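Local coordinates for ribonucleoside-diphosphate reductase subunit beta (Clostridium botulinum, PDB 6ZJK), which probably serves as the diiron, radical-generating R2 subunit of a class I ribonucleotide reductase, which reduces ribonucleoside diphosphates to deoxyribonucleotides, at residues R236-V239 with T240-V243; F135-E138 with I139-Q142. One frame throughout, in Å; residues are numbered along the deposited sequence.

Interaction 1 of 2, residues R236-V239 with T240-V243. With FE (Fe (III) ion), chain G.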
loop_
_atom_site.group_PDB
_atom_site.type_symbol
_atom_site.label_atom_id
_atom_site.label_comp_id
_atom_site.label_asym_id
_atom_site.label_seq_id
_atom_site.Cartn_x
_atom_site.Cartn_y
_atom_site.Cartn_z
ATOM N N ARG A 236 8.803 16.134 -1.620
ATOM C CA ARG A 236 8.730 15.857 -0.218
ATOM C C ARG A 236 8.610 14.355 0.106
ATOM O O ARG A 236 9.411 13.846 0.825
ATOM C CB ARG A 236 7.657 16.646 0.420
ATOM C CG ARG A 236 7.644 16.529 1.912
ATOM C CD ARG A 236 6.638 17.428 2.529
ATOM N NE ARG A 236 5.274 16.998 2.325
ATOM C CZ ARG A 236 4.242 17.607 2.846
ATOM N NH1 ARG A 236 4.418 18.619 3.595
ATOM N NH2 ARG A 236 3.038 17.205 2.632
ATOM N N ASP A 237 7.698 13.642 -0.517
ATOM C CA ASP A 237 7.582 12.249 -0.311
ATOM C C ASP A 237 8.859 11.559 -0.764
ATOM O O ASP A 237 9.326 10.716 -0.125
ATOM C CB ASP A 237 6.409 11.614 -1.084
ATOM C CG ASP A 237 5.023 11.979 -0.557
ATOM O OD1 ASP A 237 4.827 12.526 0.491
ATOM O OD2 ASP A 237 4.092 11.722 -1.272
ATOM N N GLU A 238 9.440 11.941 -1.881
ATOM C CA GLU A 238 10.633 11.313 -2.372
ATOM C C GLU A 238 11.822 11.336 -1.404
ATOM O O GLU A 238 12.557 10.455 -1.352
ATOM C CB GLU A 238 11.014 11.887 -3.722
ATOM C CG GLU A 238 11.957 11.059 -4.507
ATOM C CD GLU A 238 11.290 9.893 -5.192
ATOM O OE1 GLU A 238 10.665 10.006 -6.234
ATOM O OE2 GLU A 238 11.306 8.834 -4.661
ATOM N N VAL A 239 11.975 12.387 -0.659
ATOM C CA VAL A 239 13.005 12.471 0.329
ATOM C C VAL A 239 12.907 11.349 1.343
ATOM O O VAL A 239 13.864 10.743 1.623
ATOM C CB VAL A 239 12.984 13.800 1.032
ATOM C CG1 VAL A 239 13.894 13.748 2.217
ATOM C CG2 VAL A 239 13.466 14.842 0.073
ATOM N N THR A 240 11.705 11.050 1.802
ATOM C CA THR A 240 11.439 9.986 2.721
ATOM C C THR A 240 11.691 8.652 2.098
ATOM O O THR A 240 12.152 7.792 2.737
ATOM C CB THR A 240 10.047 10.083 3.349
ATOM O OG1 THR A 240 9.037 9.735 2.421
ATOM C CG2 THR A 240 9.788 11.413 3.792
ATOM N N HIS A 241 11.460 8.499 0.812
ATOM C CA HIS A 241 11.708 7.212 0.169
ATOM C C HIS A 241 13.201 6.948 0.043
ATOM O O HIS A 241 13.636 5.859 0.054
ATOM C CB HIS A 241 11.069 7.084 -1.201
ATOM C CG HIS A 241 9.579 7.254 -1.224
ATOM N ND1 HIS A 241 8.842 7.061 -2.355
ATOM C CD2 HIS A 241 8.700 7.579 -0.259
ATOM C CE1 HIS A 241 7.580 7.288 -2.091
ATOM N NE2 HIS A 241 7.470 7.633 -0.834
ATOM N N LEU A 242 13.951 8.003 -0.121
ATOM C CA LEU A 242 15.375 7.957 -0.224
ATOM C C LEU A 242 15.970 7.502 1.092
ATOM O O LEU A 242 16.666 6.593 1.130
ATOM C CB LEU A 242 15.846 9.350 -0.494
ATOM C CG LEU A 242 16.841 9.620 -1.549
ATOM C CD1 LEU A 242 16.566 8.785 -2.745
ATOM C CD2 LEU A 242 16.799 11.087 -1.870
ATOM N N VAL A 243 15.649 8.168 2.164
ATOM C CA VAL A 243 16.152 7.793 3.441
ATOM C C VAL A 243 15.743 6.405 3.852
ATOM O O VAL A 243 16.470 5.739 4.480
ATOM C CB VAL A 243 15.771 8.747 4.509
ATOM C CG1 VAL A 243 16.441 8.323 5.769
ATOM C CG2 VAL A 243 16.231 10.119 4.152
HETATM FE FE FE G . 9.284 7.287 -4.696
HETATM O O HOH W 1 6.294 11.055 2.872
HETATM O O HOH W 2 8.241 9.175 -4.600
#
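Glu238 and His241, one helical turn apart, hold the same iron (III) ion, chain G. The carboxylate reaches it through one oxygen, with OE2 of Glu238 2.5 Å from the iron and OE1 of the same residue farther off at 3.4 Å. His241 supplies ND1 at 2.4 Å from the iron. Carboxylate and imidazole stand almost perpendicular, their planes 89° apart, so the two ligands meet at the metal without stacking on each other. The glutamate starts out pointing off the turn, its CG anti to the backbone N, and the bend at chi2 (79°) brings the carboxylate back to the iron. Water 2 is a further ligand, and Glu137 and Glu204 complete the set bound to this ion.

Behind the first shell, the imidazole lies with one face over the carbonyl carbon of Asp237, offset toward the rim of the ring. The oxygen of that carbonyl is gripped twice in its own plane: the backbone N of His241 donates to Asp237 O over 3.2 Å, and Thr240 OG1 donates to a lone pair of Asp237 O over 2.7 Å. A chi1 of 73° sets the threonine hydroxyl between its own backbone N and carbonyl carbon, turned back toward the preceding turn. Water 1 donates to both Thr240 OG1 and Asp237 OD1, while OD2 of Asp237 is bonded to His140 and Trp71. The far nitrogen of the His241 ring is likewise held, by Gln136.

The turn belongs to helix 225-255. Helix 124-151 packs against Asp237, Thr240 and His241, helix 190-220 against Glu238, Val239 and Leu242, and helix 58-68 touches Thr240 and Val243.

Interaction 2 of 2, residues F135-E138 with I139-Q142. With FE (Fe (III) ion), chain H; FE (Fe (III) ion), chain G.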
loop_
_atom_site.group_PDB
_atom_site.type_symbol
_atom_site.label_atom_id
_atom_site.label_comp_id
_atom_site.label_asym_id
_atom_site.label_seq_id
_atom_site.Cartn_x
_atom_site.Cartn_y
_atom_site.Cartn_z
ATOM N N PHE A 135 1.569 3.032 -1.447
ATOM C CA PHE A 135 0.390 3.890 -1.454
ATOM C C PHE A 135 0.725 5.290 -1.967
ATOM O O PHE A 135 -0.019 5.853 -2.777
ATOM C CB PHE A 135 -0.173 3.915 -0.031
ATOM C CG PHE A 135 -1.015 5.100 0.293
ATOM C CD1 PHE A 135 -2.361 5.135 -0.062
ATOM C CD2 PHE A 135 -0.489 6.161 1.009
ATOM C CE1 PHE A 135 -3.159 6.217 0.276
ATOM C CE2 PHE A 135 -1.274 7.257 1.344
ATOM C CZ PHE A 135 -2.613 7.284 0.977
ATOM N N GLN A 136 1.861 5.850 -1.537
ATOM C CA GLN A 136 2.287 7.183 -1.980
ATOM C C GLN A 136 2.627 7.208 -3.460
ATOM O O GLN A 136 2.395 8.227 -4.124
ATOM C CB GLN A 136 3.507 7.680 -1.175
ATOM C CG GLN A 136 3.172 8.009 0.279
ATOM C CD GLN A 136 4.319 8.529 1.109
ATOM O OE1 GLN A 136 5.486 8.528 0.680
ATOM N NE2 GLN A 136 3.992 9.000 2.317
ATOM N N GLU A 137 3.149 6.135 -3.993
ATOM C CA GLU A 137 3.460 6.039 -5.380
ATOM C C GLU A 137 2.152 6.015 -6.217
ATOM O O GLU A 137 2.106 6.590 -7.258
ATOM C CB GLU A 137 4.323 4.841 -5.698
ATOM C CG GLU A 137 5.681 4.692 -5.028
ATOM C CD GLU A 137 6.656 5.857 -5.092
ATOM O OE1 GLU A 137 6.289 6.963 -5.279
ATOM O OE2 GLU A 137 7.838 5.655 -4.892
ATOM N N GLU A 138 1.120 5.337 -5.730
ATOM C CA GLU A 138 -0.178 5.377 -6.400
ATOM C C GLU A 138 -0.732 6.795 -6.444
ATOM O O GLU A 138 -1.345 7.204 -7.444
ATOM C CB GLU A 138 -1.175 4.433 -5.728
ATOM C CG GLU A 138 -0.810 2.951 -5.776
ATOM C CD GLU A 138 -1.078 2.301 -7.121
ATOM O OE1 GLU A 138 -1.495 3.000 -8.072
ATOM O OE2 GLU A 138 -0.889 1.069 -7.229
ATOM N N ILE A 139 -0.547 7.556 -5.366
ATOM C CA ILE A 139 -1.012 8.942 -5.357
ATOM C C ILE A 139 -0.232 9.797 -6.362
ATOM O O ILE A 139 -0.804 10.686 -7.017
ATOM C CB ILE A 139 -0.966 9.499 -3.927
ATOM C CG1 ILE A 139 -2.041 8.784 -3.089
ATOM C CG2 ILE A 139 -1.189 11.003 -3.894
ATOM C CD1 ILE A 139 -2.296 9.448 -1.758
ATOM N N HIS A 140 1.017 9.478 -6.565
ATOM C CA HIS A 140 1.870 10.216 -7.476
ATOM C C HIS A 140 1.391 10.001 -8.886
ATOM O O HIS A 140 1.193 10.902 -9.599
ATOM C CB HIS A 140 3.341 9.837 -7.324
ATOM C CG HIS A 140 3.945 10.272 -6.024
ATOM N ND1 HIS A 140 5.135 9.782 -5.544
ATOM C CD2 HIS A 140 3.474 11.103 -5.081
ATOM C CE1 HIS A 140 5.357 10.314 -4.370
ATOM N NE2 HIS A 140 4.371 11.116 -4.070
ATOM N N ALA A 141 1.183 8.769 -9.217
ATOM C CA ALA A 141 0.726 8.414 -10.553
ATOM C C ALA A 141 -0.615 9.058 -10.867
ATOM O O ALA A 141 -0.853 9.503 -12.002
ATOM C CB ALA A 141 0.657 6.893 -10.694
ATOM N N GLN A 142 -1.505 9.180 -9.906
ATOM C CA GLN A 142 -2.803 9.777 -10.103
ATOM C C GLN A 142 -2.754 11.247 -10.287
ATOM O O GLN A 142 -3.541 11.798 -10.985
ATOM C CB GLN A 142 -3.728 9.487 -8.938
ATOM C CG GLN A 142 -5.161 9.857 -9.158
ATOM C CD GLN A 142 -5.527 11.099 -8.493
ATOM O OE1 GLN A 142 -5.036 11.412 -7.469
ATOM N NE2 GLN A 142 -6.392 11.808 -9.068
HETATM FE FE FE H . 6.934 8.633 -6.555
HETATM FE FE FE G . 9.284 7.287 -4.696
HETATM O O HOH W 2 8.241 9.175 -4.600
#
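Ile139 extends CD1 to the ring of Phe135, coming within 3.5 Å of Phe135 CZ, while its CG1 lies over one face of that ring. Phe135 also stacks on Phe135 of the second subunit, so this apolar pair belongs to the dimer interface.

His140 faces the metals. ND1 of His140 binds the iron of chain H at 2.4 Å, and OE1 of Glu137 binds the same ion at 2.2 Å. The other carboxylate oxygen, Glu137 OE2, reaches the iron of chain G at 2.2 Å, making Glu137 a bridging ligand; its plane is 68° from that of the imidazole. Beneath the ring, the carbonyl oxygen of Gln136 sits 3.1 Å from the plane, over the ring centre, and also accepts the backbone N-H of His140. NE2 of His140 is hydrogen-bonded to Asp237, a second-shell carboxylate.

Ala141 and Gln142 continue the helical bonding, donating to the carbonyls of Glu137 and Glu138. The Glu138 carboxylate turns to Arg49 and Asn131 of the second subunit.

A glutamate and a histidine three residues apart, the glutamate spanning two irons, form the Glu-X-X-His motif of ferritin-like diiron proteins, here in the R2 fold.

How the interactions relate
Interactions 1 and 2 supply Glu-X-X-His pairs from two helices, 225-255 and 124-151, to one diiron centre, and their centres lie 13 Å apart. They share the iron of chain G and water 2, which lies 2.2 Å from that iron and 2.4 Å from the iron of chain H. Two second-shell hydrogen bonds, both probable, cross between them reciprocally: His241 NE2 to Gln136 OE1 at 2.7 Å, and His140 NE2 to Asp237 OD2 at 2.9 Å. Each histidine is thus oriented by the residue that precedes the other helix's metal-binding glutamate. Asp107 and Glu204 complete the site from helices 90-118 and 190-220.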